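Local coordinates for protein UDP-L-Rhamnose Synthase (Acanthamoeba polyphaga mimivirus, PDB 7JID) that binds NADP and a UDP-rhamnose together and probably makes UDP-L-rhamnose by NADPH-dependent reduction of a keto-sugar precursor, at residues 102-107 and 155-160; 111-116 and 258-263. All blocks are in the same frame, centred on the assembly; numbering follows the deposited sequence.

How the interactions relate
Both contacts are buried, yet they illustrate two ways of joining distant parts of a chain. Interaction 1 pairs neighbouring strands inside the parallel sheet, and its chemistry is repetitive: backbone hydrogen bonds in register, with mainly apolar side chains on the two faces. Interaction 2 joins two loops without regular structure, where side-chain hydroxyl, amide and carboxylate groups share the work with the main chain. One segment of each nearly adjoins in the sequence, strand 103-109 running on toward loop 111-116, but the centres lie about 22 Å apart. Each reaches a ligand: Leu-107 of interaction 1 lies at NADP, Cys-111 of interaction 2 at the UDP-rhamnose.

Interaction 1 (102-107 and 155-160); sequences IHLTYL and NDVLNL. With NAP (NADP nicotinamide-adenine-dinucleotide phosphate), chain D.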
loop_
_atom_site.group_PDB
_atom_site.type_symbol
_atom_site.label_atom_id
_atom_site.label_comp_id
_atom_site.label_asym_id
_atom_site.label_seq_id
_atom_site.Cartn_x
_atom_site.Cartn_y
_atom_site.Cartn_z
ATOM N N ILE A 102 5.383 2.352 -22.721
ATOM C CA ILE A 102 6.711 1.692 -22.659
ATOM C C ILE A 102 6.561 0.434 -21.790
ATOM O O ILE A 102 6.042 0.536 -20.675
ATOM C CB ILE A 102 7.845 2.585 -22.131
ATOM C CG1 ILE A 102 8.016 3.870 -22.959
ATOM C CG2 ILE A 102 9.117 1.775 -22.123
ATOM C CD1 ILE A 102 8.911 4.867 -22.316
ATOM N N HIS A 103 6.935 -0.708 -22.338
ATOM C CA HIS A 103 6.805 -1.994 -21.609
ATOM C C HIS A 103 7.610 -1.923 -20.306
ATOM O O HIS A 103 8.780 -1.525 -20.335
ATOM C CB HIS A 103 7.274 -3.129 -22.509
ATOM C CG HIS A 103 7.214 -4.459 -21.853
ATOM N ND1 HIS A 103 8.191 -4.893 -20.984
ATOM C CD2 HIS A 103 6.277 -5.415 -21.921
ATOM C CE1 HIS A 103 7.832 -6.080 -20.519
ATOM N NE2 HIS A 103 6.672 -6.438 -21.088
ATOM N N LEU A 104 7.003 -2.365 -19.201
ATOM C CA LEU A 104 7.647 -2.436 -17.868
ATOM C C LEU A 104 7.709 -3.899 -17.447
ATOM O O LEU A 104 6.674 -4.555 -17.481
ATOM C CB LEU A 104 6.842 -1.636 -16.859
ATOM C CG LEU A 104 7.288 -1.736 -15.392
ATOM C CD1 LEU A 104 8.689 -1.183 -15.223
ATOM C CD2 LEU A 104 6.311 -0.974 -14.537
ATOM N N THR A 105 8.890 -4.326 -17.030
ATOM C CA THR A 105 9.080 -5.579 -16.268
ATOM C C THR A 105 9.215 -5.199 -14.795
ATOM O O THR A 105 10.171 -4.528 -14.452
ATOM C CB THR A 105 10.280 -6.394 -16.762
ATOM O OG1 THR A 105 10.157 -6.605 -18.180
ATOM C CG2 THR A 105 10.352 -7.721 -16.045
ATOM N N TYR A 106 8.304 -5.714 -13.986
ATOM C CA TYR A 106 8.337 -5.610 -12.518
ATOM C C TYR A 106 8.758 -6.967 -11.943
ATOM O O TYR A 106 8.040 -7.929 -12.078
ATOM C CB TYR A 106 6.989 -5.131 -11.975
ATOM C CG TYR A 106 6.830 -5.372 -10.499
ATOM C CD1 TYR A 106 7.615 -4.680 -9.578
ATOM C CD2 TYR A 106 5.880 -6.250 -10.049
ATOM C CE1 TYR A 106 7.485 -4.927 -8.225
ATOM C CE2 TYR A 106 5.736 -6.513 -8.691
ATOM C CZ TYR A 106 6.513 -5.806 -7.790
ATOM O OH TYR A 106 6.450 -6.041 -6.441
ATOM N N LEU A 107 9.907 -7.013 -11.282
ATOM C CA LEU A 107 10.335 -8.256 -10.576
ATOM C C LEU A 107 9.693 -8.266 -9.197
ATOM O O LEU A 107 10.082 -7.435 -8.349
ATOM C CB LEU A 107 11.849 -8.347 -10.486
ATOM C CG LEU A 107 12.358 -9.754 -10.128
ATOM C CD1 LEU A 107 11.822 -10.822 -11.061
ATOM C CD2 LEU A 107 13.880 -9.781 -10.152
ATOM N N ASN A 155 -2.009 -5.568 -19.417
ATOM C CA ASN A 155 -1.600 -5.426 -20.842
ATOM C C ASN A 155 -0.359 -4.552 -20.993
ATOM O O ASN A 155 0.123 -4.422 -22.118
ATOM C CB ASN A 155 -2.732 -4.888 -21.713
ATOM C CG ASN A 155 -3.994 -5.716 -21.615
ATOM O OD1 ASN A 155 -3.950 -6.948 -21.631
ATOM N ND2 ASN A 155 -5.122 -5.043 -21.499
ATOM N N ASP A 156 0.186 -4.017 -19.900
ATOM C CA ASP A 156 1.243 -2.991 -19.923
ATOM C C ASP A 156 2.437 -3.409 -19.089
ATOM O O ASP A 156 3.545 -2.889 -19.334
ATOM C CB ASP A 156 0.681 -1.688 -19.353
ATOM C CG ASP A 156 -0.281 -1.076 -20.345
ATOM O OD1 ASP A 156 0.232 -0.656 -21.410
ATOM O OD2 ASP A 156 -1.523 -1.154 -20.088
ATOM N N VAL A 157 2.232 -4.289 -18.111
ATOM C CA VAL A 157 3.338 -4.633 -17.164
ATOM C C VAL A 157 3.528 -6.148 -17.100
ATOM O O VAL A 157 2.521 -6.872 -16.977
ATOM C CB VAL A 157 3.075 -4.082 -15.766
ATOM C CG1 VAL A 157 4.105 -4.554 -14.756
ATOM C CG2 VAL A 157 2.983 -2.560 -15.792
ATOM N N LEU A 158 4.769 -6.571 -17.123
ATOM C CA LEU A 158 5.151 -7.962 -16.878
ATOM C C LEU A 158 5.463 -8.090 -15.377
ATOM O O LEU A 158 6.489 -7.527 -14.964
ATOM C CB LEU A 158 6.356 -8.345 -17.741
ATOM C CG LEU A 158 6.835 -9.794 -17.651
ATOM C CD1 LEU A 158 5.729 -10.748 -18.064
ATOM C CD2 LEU A 158 8.101 -9.950 -18.466
ATOM N N ASN A 159 4.653 -8.837 -14.644
ATOM C CA ASN A 159 4.784 -9.047 -13.184
ATOM C C ASN A 159 5.343 -10.454 -12.950
ATOM O O ASN A 159 4.593 -11.414 -13.024
ATOM C CB ASN A 159 3.461 -8.722 -12.513
ATOM C CG ASN A 159 3.407 -9.212 -11.085
ATOM O OD1 ASN A 159 4.378 -9.031 -10.359
ATOM N ND2 ASN A 159 2.258 -9.723 -10.696
ATOM N N LEU A 160 6.607 -10.553 -12.609
ATOM C CA LEU A 160 7.272 -11.868 -12.457
ATOM C C LEU A 160 7.396 -12.204 -10.962
ATOM O O LEU A 160 7.956 -11.408 -10.191
ATOM C CB LEU A 160 8.653 -11.891 -13.111
ATOM C CG LEU A 160 8.628 -11.651 -14.619
ATOM C CD1 LEU A 160 10.028 -11.690 -15.171
ATOM C CD2 LEU A 160 7.683 -12.612 -15.338
HETATM P PA NAP D . 18.883 -5.428 -3.453
HETATM O O1A NAP D . 20.293 -5.901 -3.721
HETATM O O2A NAP D . 18.573 -4.796 -2.131
HETATM O O5B NAP D . 18.600 -4.442 -4.659
HETATM C C5B NAP D . 17.505 -3.527 -4.604
HETATM C C4B NAP D . 17.767 -2.206 -5.310
HETATM O O4B NAP D . 16.592 -1.409 -5.369
HETATM C C3B NAP D . 18.834 -1.439 -4.541
HETATM O O3B NAP D . 19.783 -1.066 -5.567
HETATM C C2B NAP D . 18.056 -0.246 -4.000
HETATM O O2B NAP D . 18.856 0.894 -4.096
HETATM C C1B NAP D . 16.893 -0.084 -4.977
HETATM N N9A NAP D . 15.705 0.618 -4.530
HETATM C C8A NAP D . 14.932 0.312 -3.498
HETATM N N7A NAP D . 13.899 1.154 -3.418
HETATM C C5A NAP D . 14.027 2.030 -4.423
HETATM C C6A NAP D . 13.289 3.158 -4.842
HETATM N N6A NAP D . 12.215 3.503 -4.170
HETATM N N1A NAP D . 13.769 3.838 -5.940
HETATM C C2A NAP D . 14.865 3.412 -6.582
HETATM N N3A NAP D . 15.636 2.364 -6.249
HETATM C C4A NAP D . 15.207 1.655 -5.170
HETATM O O3 NAP D . 17.735 -6.542 -3.632
HETATM P PN NAP D . 17.618 -7.652 -4.813
HETATM O O1N NAP D . 17.604 -8.927 -3.987
HETATM O O2N NAP D . 18.431 -7.414 -6.016
HETATM O O5D NAP D . 16.087 -7.477 -5.177
HETATM C C5D NAP D . 15.460 -6.719 -6.203
HETATM C C4D NAP D . 13.963 -6.541 -5.809
HETATM O O4D NAP D . 13.190 -7.113 -6.816
HETATM C C3D NAP D . 13.688 -7.333 -4.549
HETATM O O3D NAP D . 12.363 -7.037 -3.967
HETATM C C2D NAP D . 13.915 -8.693 -5.252
HETATM O O2D NAP D . 13.458 -9.895 -4.616
HETATM C C1D NAP D . 13.200 -8.523 -6.566
HETATM P P2B NAP D . 19.215 1.756 -2.813
HETATM O O1X NAP D . 20.274 1.076 -2.059
HETATM O O2X NAP D . 19.783 2.967 -3.577
HETATM O O3X NAP D . 18.004 2.095 -1.938
HETATM O O HOH W 1 3.783 -0.183 -19.779
#
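Leu-104, Tyr-106, Leu-158 and Leu-160 knit two parallel strands together through their backbones. Leu-158 N donates to Leu-104 O (2.8 Å), Leu-158 O receives Tyr-106 N (2.7 Å), and Leu-160 N reaches Tyr-106 O (3.0 Å). Before this pairing begins, the bond from Leu-104 N to Asp-156 O is weak, and a water donating to both Ile-102 O and Asp-156 O bridges the widening strand ends.

On one face Leu-104 and Val-157 lie alongside, CD2 against CG2 (3.9 Å). Farther along, Tyr-106 and Asn-159 turn CG away from their own backbone N (chi1 164° and 167°), which lays ring and amide side by side, planes 25° apart, with Asn-159 OD1 at the ring edge, 3.2 Å from Tyr-106 CD2. On the opposite face Leu-158 CD2 lies beside Thr-105, Leu-107 CD1 packs on Leu-160 CB, and Leu-107 CD2 meets NADP C1D at 3.9 Å.

A second shell fixes the polar ends: Tyr-106 OH bonds Lys-143, Asn-159 ND2 bonds Asp-147 and Thr-213, and His-103 NE2 bonds Thr-210 O. Helix 138-150 links the strands as a beta-alpha-beta crossover and, with helix 79-99, covers the Tyr-106 face, a pattern characteristic of the NADP-binding Rossmann fold.

Interaction 2 (111-116 and 258-263); sequences CIFEGQ and SNNLLN. With EDO (1,2-ethanediol), chain G.
Asn-260 reaches from its loop to Phe-113 on the other, and its side chain shows how an amide can clasp an irregular backbone. Its CB lies 3.5 Å from Gly-115 O and almost as near Phe-113 O. With chi1 at 70°, CG stands between the residue's own backbone N and carbonyl carbon, 3.8 Å from Phe-113 O, which swings the amide toward Phe-113. At the tip, ND2 gives a nearly straight hydrogen bond to Phe-113 O (3.0 Å, 174° at the hydrogen). The acceptor lies in the amide plane, whereas the donor stands above the carbonyl plane; ND2 also bonds Gly-110 O.

Phe-113 O has a second donor, Ser-258 OG at 2.7 Å, this one in the carbonyl plane. Two donors thus grip one buried carbonyl from different directions. The same serine packs its CB on Cys-111 CB (3.7 Å), and Cys-111 touches the bound UDP-rhamnose.

Backbone bonds carry the contact onward: Gly-115 N donates to Asn-259 O (2.9 Å), and Leu-261 N to Gly-115 O. In one of two modelled conformers, and so less certainly, Glu-114 OE1 accepts from Asn-259 N above the carboxylate plane while OE2 forms a salt bridge with Arg-246. Apolar closure comes from Leu-262, whose CD2 meets Phe-113 CD2 at 3.6 Å, the side chains crossing at about a right angle; the Phe-113 ring also stacks on Phe-126.

Such chemistry implies that directional polar bonds, rather than regular secondary structure, set the relative position of these loops, one of which lines the nucleotide-sugar pocket.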
loop_
_atom_site.group_PDB
_atom_site.type_symbol
_atom_site.label_atom_id
_atom_site.label_comp_id
_atom_site.label_asym_id
_atom_site.label_seq_id
_atom_site.Cartn_x
_atom_site.Cartn_y
_atom_site.Cartn_z
ATOM N N CYS A 111 6.260 -14.924 -2.657
ATOM C CA CYS A 111 6.153 -15.116 -1.178
ATOM C C CYS A 111 4.871 -14.459 -0.640
ATOM O O CYS A 111 4.913 -13.802 0.382
ATOM C CB CYS A 111 7.442 -14.686 -0.518
ATOM S SG CYS A 111 8.700 -15.938 -0.923
ATOM N N ILE A 112 3.751 -14.654 -1.340
ATOM C CA ILE A 112 2.420 -14.069 -0.994
ATOM C C ILE A 112 1.427 -15.202 -0.792
ATOM O O ILE A 112 0.237 -14.918 -0.565
ATOM C CB ILE A 112 2.010 -13.106 -2.121
ATOM C CG1 ILE A 112 1.823 -13.831 -3.451
ATOM C CG2 ILE A 112 3.081 -12.009 -2.215
ATOM C CD1 ILE A 112 1.414 -12.948 -4.593
ATOM N N PHE A 113 1.892 -16.451 -0.901
ATOM C CA PHE A 113 1.020 -17.636 -0.706
ATOM C C PHE A 113 1.659 -18.609 0.285
ATOM O O PHE A 113 2.856 -18.599 0.532
ATOM C CB PHE A 113 0.811 -18.425 -1.994
ATOM C CG PHE A 113 0.425 -17.619 -3.205
ATOM C CD1 PHE A 113 -0.851 -17.084 -3.328
ATOM C CD2 PHE A 113 1.347 -17.364 -4.205
ATOM C CE1 PHE A 113 -1.210 -16.387 -4.467
ATOM C CE2 PHE A 113 0.985 -16.669 -5.343
ATOM C CZ PHE A 113 -0.283 -16.119 -5.439
ATOM N N GLU A 114 0.804 -19.411 0.886
ATOM C CA GLU A 114 1.206 -20.484 1.821
ATOM C C GLU A 114 0.439 -21.760 1.448
ATOM O O GLU A 114 -0.795 -21.718 1.414
ATOM C CB GLU A 114 0.989 -20.016 3.261
ATOM C CG GLU A 114 1.306 -21.055 4.308
ATOM C CD GLU A 114 2.759 -21.385 4.615
ATOM O OE1 GLU A 114 3.691 -20.466 4.658
ATOM O OE2 GLU A 114 2.964 -22.579 4.966
ATOM N N GLY A 115 1.163 -22.834 1.172
ATOM C CA GLY A 115 0.592 -24.178 1.042
ATOM C C GLY A 115 0.846 -24.844 -0.296
ATOM O O GLY A 115 1.663 -24.385 -1.088
ATOM N N GLN A 116 0.060 -25.888 -0.589
ATOM C CA GLN A 116 0.128 -26.684 -1.835
ATOM C C GLN A 116 1.517 -27.298 -2.056
ATOM O O GLN A 116 1.791 -27.729 -3.194
ATOM C CB GLN A 116 -0.335 -25.881 -3.050
ATOM C CG GLN A 116 -1.754 -25.329 -2.844
ATOM C CD GLN A 116 -2.486 -24.910 -4.093
ATOM O OE1 GLN A 116 -2.987 -23.764 -4.235
ATOM N NE2 GLN A 116 -2.556 -25.836 -5.006
ATOM N N SER A 258 7.043 -17.373 4.093
ATOM C CA SER A 258 6.142 -17.967 3.089
ATOM C C SER A 258 6.708 -19.331 2.643
ATOM O O SER A 258 7.920 -19.428 2.355
ATOM C CB SER A 258 6.082 -17.066 1.902
ATOM O OG SER A 258 5.369 -17.646 0.832
ATOM N N ASN A 259 5.856 -20.337 2.568
ATOM C CA ASN A 259 6.229 -21.675 2.040
ATOM C C ASN A 259 5.142 -22.100 1.073
ATOM O O ASN A 259 3.986 -22.205 1.539
ATOM C CB ASN A 259 6.385 -22.715 3.158
ATOM C CG ASN A 259 7.564 -22.392 4.034
ATOM O OD1 ASN A 259 8.694 -22.668 3.694
ATOM N ND2 ASN A 259 7.299 -21.782 5.185
ATOM N N ASN A 260 5.467 -22.419 -0.182
ATOM C CA ASN A 260 4.407 -22.743 -1.164
ATOM C C ASN A 260 5.014 -23.482 -2.364
ATOM O O ASN A 260 6.235 -23.480 -2.542
ATOM C CB ASN A 260 3.623 -21.489 -1.532
ATOM C CG ASN A 260 4.426 -20.511 -2.369
ATOM O OD1 ASN A 260 4.959 -20.907 -3.390
ATOM N ND2 ASN A 260 4.426 -19.263 -1.934
ATOM N N LEU A 261 4.116 -24.045 -3.148
ATOM C CA LEU A 261 4.298 -24.378 -4.579
ATOM C C LEU A 261 3.590 -23.341 -5.425
ATOM O O LEU A 261 2.369 -23.100 -5.178
ATOM C CB LEU A 261 3.681 -25.749 -4.863
ATOM C CG LEU A 261 3.569 -26.165 -6.334
ATOM C CD1 LEU A 261 4.938 -26.365 -6.953
ATOM C CD2 LEU A 261 2.732 -27.438 -6.485
ATOM N N LEU A 262 4.291 -22.806 -6.415
ATOM C CA LEU A 262 3.660 -22.048 -7.518
ATOM C C LEU A 262 3.420 -22.978 -8.695
ATOM O O LEU A 262 4.313 -23.741 -9.073
ATOM C CB LEU A 262 4.533 -20.867 -7.952
ATOM C CG LEU A 262 4.905 -19.854 -6.873
ATOM C CD1 LEU A 262 5.890 -18.848 -7.505
ATOM C CD2 LEU A 262 3.688 -19.221 -6.236
ATOM N N ASN A 263 2.203 -22.904 -9.235
ATOM C CA ASN A 263 1.893 -23.554 -10.522
ATOM C C ASN A 263 2.603 -22.788 -11.638
ATOM O O ASN A 263 2.316 -21.578 -11.765
ATOM C CB ASN A 263 0.389 -23.605 -10.714
ATOM C CG ASN A 263 -0.025 -24.334 -11.963
ATOM O OD1 ASN A 263 0.578 -24.182 -13.008
ATOM N ND2 ASN A 263 -1.179 -24.992 -11.907
HETATM C C1 EDO G . -4.119 -24.242 0.285
HETATM O O1 EDO G . -3.247 -23.762 1.270
HETATM C C2 EDO G . -4.214 -23.304 -0.842
HETATM O O2 EDO G . -5.281 -23.558 -1.709
#